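Local coordinates for protein enterochelin esterase (PDB 3MGA) that probably hydrolyses the ester bonds of ferric enterobactin, a siderophore, so that the iron it carries can be released inside the cell, at residues A[342-353]-A[372-383]. Residues are numbered along the deposited sequence; the frame is centred on the assembly and turned at random.
Sequences GLRIVLEAGVRE and QSIFWRQVDGGH
Glu353 and His383 meet where two parallel strands end. Glu353 can be followed outward from its backbone. CB and CG pass the backbone of Gly382 and His383, with Glu353 CB 4.1 Å from His383 N. CG sits between the backbone N and the carbonyl carbon (chi1 48°), and the chain beyond it is extended, which carries the carboxylate to the imidazole. CD lies over the peptide joining Gly382 to His383. Glu353 OE2 accepts a hydrogen bond from His383 ND1 at 3.0 Å. It lies in the ring plane, at the edge, while the carboxylate plane is turned 71° from the ring. Glu353 OE1 takes Gly350 N on its anti lone pair, at 2.9 Å, and also bonds Ser313 OG. These bonds hold the carboxylate in place and would favour a fixed imidazole. A water bridges Arg352 O and His383 N.

Behind this end, strands 344-350 and 373-379 run parallel, their axes 15° apart. Their ladder includes Phe375 N to Ile345 O at 2.6 Å and continues to Val351 N and Val379 O. On one face Ile345 and Ile374 lie side by side, their CD1 atoms 3.6 Å apart, and Leu347 CD2 meets the edge of the Trp376 ring. On the other face Arg344 NH2 reaches the edge of the Phe375 ring, 3.5 Å from Phe375 CZ, and bonds Leu398 O.

His383 also touches Ser289 of a probable nucleophile elbow, consistent with the Ser-His-acid site of an alpha/beta hydrolase. Helix 354-367 makes the beta-alpha-beta crossover and packs on the Ile374 and Trp376 face. Helix 385-399 covers Val346 and Glu348 on the other. Strand 308-312 flanks 344-350, and 373-379 is the outermost strand.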
# COMPACT_ATOMS: atom_id res chain seq x y z
N GLY A 342 -5.46 4.76 -25.60
CA GLY A 342 -6.85 4.73 -25.17
C GLY A 342 -6.98 4.41 -23.69
O GLY A 342 -8.08 4.40 -23.14
N LEU A 343 -5.85 4.15 -23.04
CA LEU A 343 -5.83 3.81 -21.62
C LEU A 343 -5.89 5.05 -20.75
O LEU A 343 -5.38 6.10 -21.13
CB LEU A 343 -4.55 3.05 -21.24
CG LEU A 343 -4.24 1.70 -21.88
CD1 LEU A 343 -2.91 1.17 -21.32
CD2 LEU A 343 -5.36 0.71 -21.62
N ARG A 344 -6.53 4.92 -19.60
CA ARG A 344 -6.58 6.00 -18.63
C ARG A 344 -5.69 5.42 -17.52
O ARG A 344 -5.92 4.31 -17.07
CB ARG A 344 -7.99 6.29 -18.13
CG ARG A 344 -9.10 5.99 -19.15
CD ARG A 344 -10.38 6.84 -19.02
NE ARG A 344 -10.53 7.56 -17.75
CZ ARG A 344 -10.42 8.90 -17.63
NH1 ARG A 344 -10.20 9.66 -18.71
NH2 ARG A 344 -10.56 9.48 -16.45
N ILE A 345 -4.64 6.13 -17.13
CA ILE A 345 -3.71 5.60 -16.15
C ILE A 345 -3.47 6.51 -14.96
O ILE A 345 -3.18 7.69 -15.13
CB ILE A 345 -2.34 5.30 -16.81
CG1 ILE A 345 -2.51 4.44 -18.06
CG2 ILE A 345 -1.42 4.62 -15.84
CD1 ILE A 345 -1.21 4.13 -18.76
N VAL A 346 -3.65 5.96 -13.76
CA VAL A 346 -3.36 6.66 -12.53
C VAL A 346 -2.04 6.05 -12.09
O VAL A 346 -1.93 4.84 -11.91
CB VAL A 346 -4.43 6.45 -11.45
CG1 VAL A 346 -3.94 7.00 -10.10
CG2 VAL A 346 -5.75 7.10 -11.87
N LEU A 347 -1.03 6.89 -11.95
CA LEU A 347 0.29 6.42 -11.59
C LEU A 347 0.67 7.13 -10.30
O LEU A 347 0.92 8.33 -10.28
CB LEU A 347 1.24 6.71 -12.74
CG LEU A 347 2.55 5.94 -12.86
CD1 LEU A 347 2.29 4.44 -12.88
CD2 LEU A 347 3.29 6.37 -14.11
N GLU A 348 0.64 6.37 -9.20
CA GLU A 348 0.94 6.90 -7.89
C GLU A 348 2.21 6.31 -7.30
O GLU A 348 2.52 5.13 -7.52
CB GLU A 348 -0.23 6.62 -6.95
CG GLU A 348 0.09 6.83 -5.47
CD GLU A 348 -1.03 6.37 -4.58
OE1 GLU A 348 -2.19 6.80 -4.82
OE2 GLU A 348 -0.76 5.61 -3.62
N ALA A 349 2.93 7.14 -6.55
CA ALA A 349 4.17 6.75 -5.89
C ALA A 349 4.49 7.79 -4.82
O ALA A 349 4.17 8.97 -4.97
CB ALA A 349 5.29 6.66 -6.89
N GLY A 350 5.11 7.34 -3.73
CA GLY A 350 5.44 8.22 -2.62
C GLY A 350 6.87 8.72 -2.65
O GLY A 350 7.76 8.03 -3.15
N VAL A 351 7.09 9.92 -2.11
CA VAL A 351 8.41 10.53 -2.06
C VAL A 351 9.30 9.85 -1.01
O VAL A 351 10.51 10.07 -0.98
CB VAL A 351 8.33 12.06 -1.78
CG1 VAL A 351 7.67 12.78 -2.94
CG2 VAL A 351 7.60 12.37 -0.46
N ARG A 352 8.69 9.02 -0.15
CA ARG A 352 9.41 8.28 0.88
C ARG A 352 9.83 6.87 0.38
O ARG A 352 10.15 6.00 1.18
CB ARG A 352 8.57 8.13 2.14
CG ARG A 352 8.20 9.42 2.86
CD ARG A 352 9.41 10.07 3.45
NE ARG A 352 9.09 11.05 4.49
CZ ARG A 352 10.02 11.68 5.21
NH1 ARG A 352 11.31 11.44 5.00
NH2 ARG A 352 9.66 12.55 6.15
N GLU A 353 9.78 6.66 -0.93
CA GLU A 353 10.23 5.40 -1.54
C GLU A 353 10.97 5.81 -2.81
O GLU A 353 10.48 5.59 -3.92
CB GLU A 353 9.07 4.44 -1.82
CG GLU A 353 7.86 5.07 -2.52
CD GLU A 353 6.74 4.09 -2.81
OE1 GLU A 353 5.66 4.55 -3.23
OE2 GLU A 353 6.92 2.86 -2.61
N GLN A 372 -3.15 9.03 -24.70
CA GLN A 372 -3.68 8.43 -23.48
C GLN A 372 -3.79 9.46 -22.35
O GLN A 372 -3.10 10.48 -22.35
CB GLN A 372 -2.83 7.23 -23.03
CG GLN A 372 -1.47 7.58 -22.42
CD GLN A 372 -0.54 8.32 -23.36
OE1 GLN A 372 0.20 9.20 -22.93
NE2 GLN A 372 -0.58 7.97 -24.64
N SER A 373 -4.67 9.17 -21.40
CA SER A 373 -4.91 10.05 -20.25
C SER A 373 -4.15 9.49 -19.04
O SER A 373 -4.48 8.42 -18.56
CB SER A 373 -6.40 10.11 -19.96
OG SER A 373 -7.12 10.48 -21.12
N ILE A 374 -3.14 10.22 -18.58
CA ILE A 374 -2.31 9.80 -17.45
C ILE A 374 -2.46 10.75 -16.27
O ILE A 374 -2.37 11.96 -16.44
CB ILE A 374 -0.80 9.82 -17.81
CG1 ILE A 374 -0.53 9.12 -19.14
CG2 ILE A 374 0.02 9.18 -16.68
CD1 ILE A 374 -0.80 7.64 -19.13
N PHE A 375 -2.70 10.21 -15.08
CA PHE A 375 -2.85 11.01 -13.87
C PHE A 375 -1.68 10.76 -12.93
O PHE A 375 -1.61 9.72 -12.30
CB PHE A 375 -4.13 10.64 -13.13
CG PHE A 375 -5.38 10.85 -13.93
CD1 PHE A 375 -5.88 9.84 -14.73
CD2 PHE A 375 -6.06 12.05 -13.86
CE1 PHE A 375 -7.03 10.02 -15.46
CE2 PHE A 375 -7.21 12.25 -14.59
CZ PHE A 375 -7.70 11.23 -15.39
N TRP A 376 -0.76 11.71 -12.83
CA TRP A 376 0.38 11.56 -11.93
C TRP A 376 0.01 12.03 -10.53
O TRP A 376 -0.49 13.14 -10.36
CB TRP A 376 1.60 12.34 -12.46
CG TRP A 376 2.78 12.24 -11.58
CD1 TRP A 376 3.20 13.16 -10.67
CD2 TRP A 376 3.69 11.14 -11.48
NE1 TRP A 376 4.32 12.71 -10.01
CE2 TRP A 376 4.64 11.47 -10.49
CE3 TRP A 376 3.80 9.91 -12.13
CZ2 TRP A 376 5.70 10.62 -10.14
CZ3 TRP A 376 4.85 9.06 -11.78
CH2 TRP A 376 5.78 9.42 -10.80
N ARG A 377 0.24 11.19 -9.52
CA ARG A 377 -0.08 11.53 -8.14
C ARG A 377 1.09 11.23 -7.20
O ARG A 377 1.47 10.08 -7.02
CB ARG A 377 -1.34 10.78 -7.67
CG ARG A 377 -2.65 11.22 -8.38
CD ARG A 377 -2.94 12.70 -8.12
NE ARG A 377 -4.20 13.18 -8.69
CZ ARG A 377 -4.34 13.67 -9.92
NH1 ARG A 377 -3.29 13.74 -10.74
NH2 ARG A 377 -5.52 14.09 -10.34
N GLN A 378 1.66 12.28 -6.61
CA GLN A 378 2.78 12.16 -5.68
C GLN A 378 2.18 12.12 -4.29
O GLN A 378 1.28 12.90 -3.99
CB GLN A 378 3.71 13.37 -5.74
CG GLN A 378 4.34 13.59 -7.08
CD GLN A 378 5.30 14.76 -7.10
OE1 GLN A 378 5.66 15.31 -6.05
NE2 GLN A 378 5.72 15.14 -8.29
N VAL A 379 2.70 11.24 -3.45
CA VAL A 379 2.20 11.09 -2.10
C VAL A 379 3.30 11.35 -1.08
O VAL A 379 4.43 10.87 -1.23
CB VAL A 379 1.58 9.67 -1.91
CG1 VAL A 379 1.02 9.50 -0.51
CG2 VAL A 379 0.48 9.44 -2.93
N ASP A 380 2.99 12.14 -0.07
CA ASP A 380 3.93 12.43 1.00
C ASP A 380 3.76 11.25 1.96
O ASP A 380 3.00 11.31 2.92
CB ASP A 380 3.61 13.76 1.68
CG ASP A 380 4.57 14.10 2.79
OD1 ASP A 380 5.37 13.23 3.19
OD2 ASP A 380 4.53 15.25 3.28
N GLY A 381 4.46 10.17 1.62
CA GLY A 381 4.45 8.91 2.36
C GLY A 381 5.27 7.91 1.56
O GLY A 381 5.97 8.31 0.62
N GLY A 382 5.17 6.62 1.89
CA GLY A 382 5.96 5.62 1.18
C GLY A 382 5.29 4.34 0.70
O GLY A 382 4.14 4.35 0.25
N HIS A 383 6.05 3.25 0.75
CA HIS A 383 5.61 1.92 0.32
C HIS A 383 4.75 1.44 1.50
O HIS A 383 5.12 0.53 2.23
CB HIS A 383 6.86 1.05 0.12
CG HIS A 383 6.63 -0.16 -0.73
ND1 HIS A 383 6.66 -0.11 -2.10
CD2 HIS A 383 6.41 -1.45 -0.40
CE1 HIS A 383 6.45 -1.32 -2.59
NE2 HIS A 383 6.30 -2.15 -1.57
O HOH W 1 8.63 3.75 1.77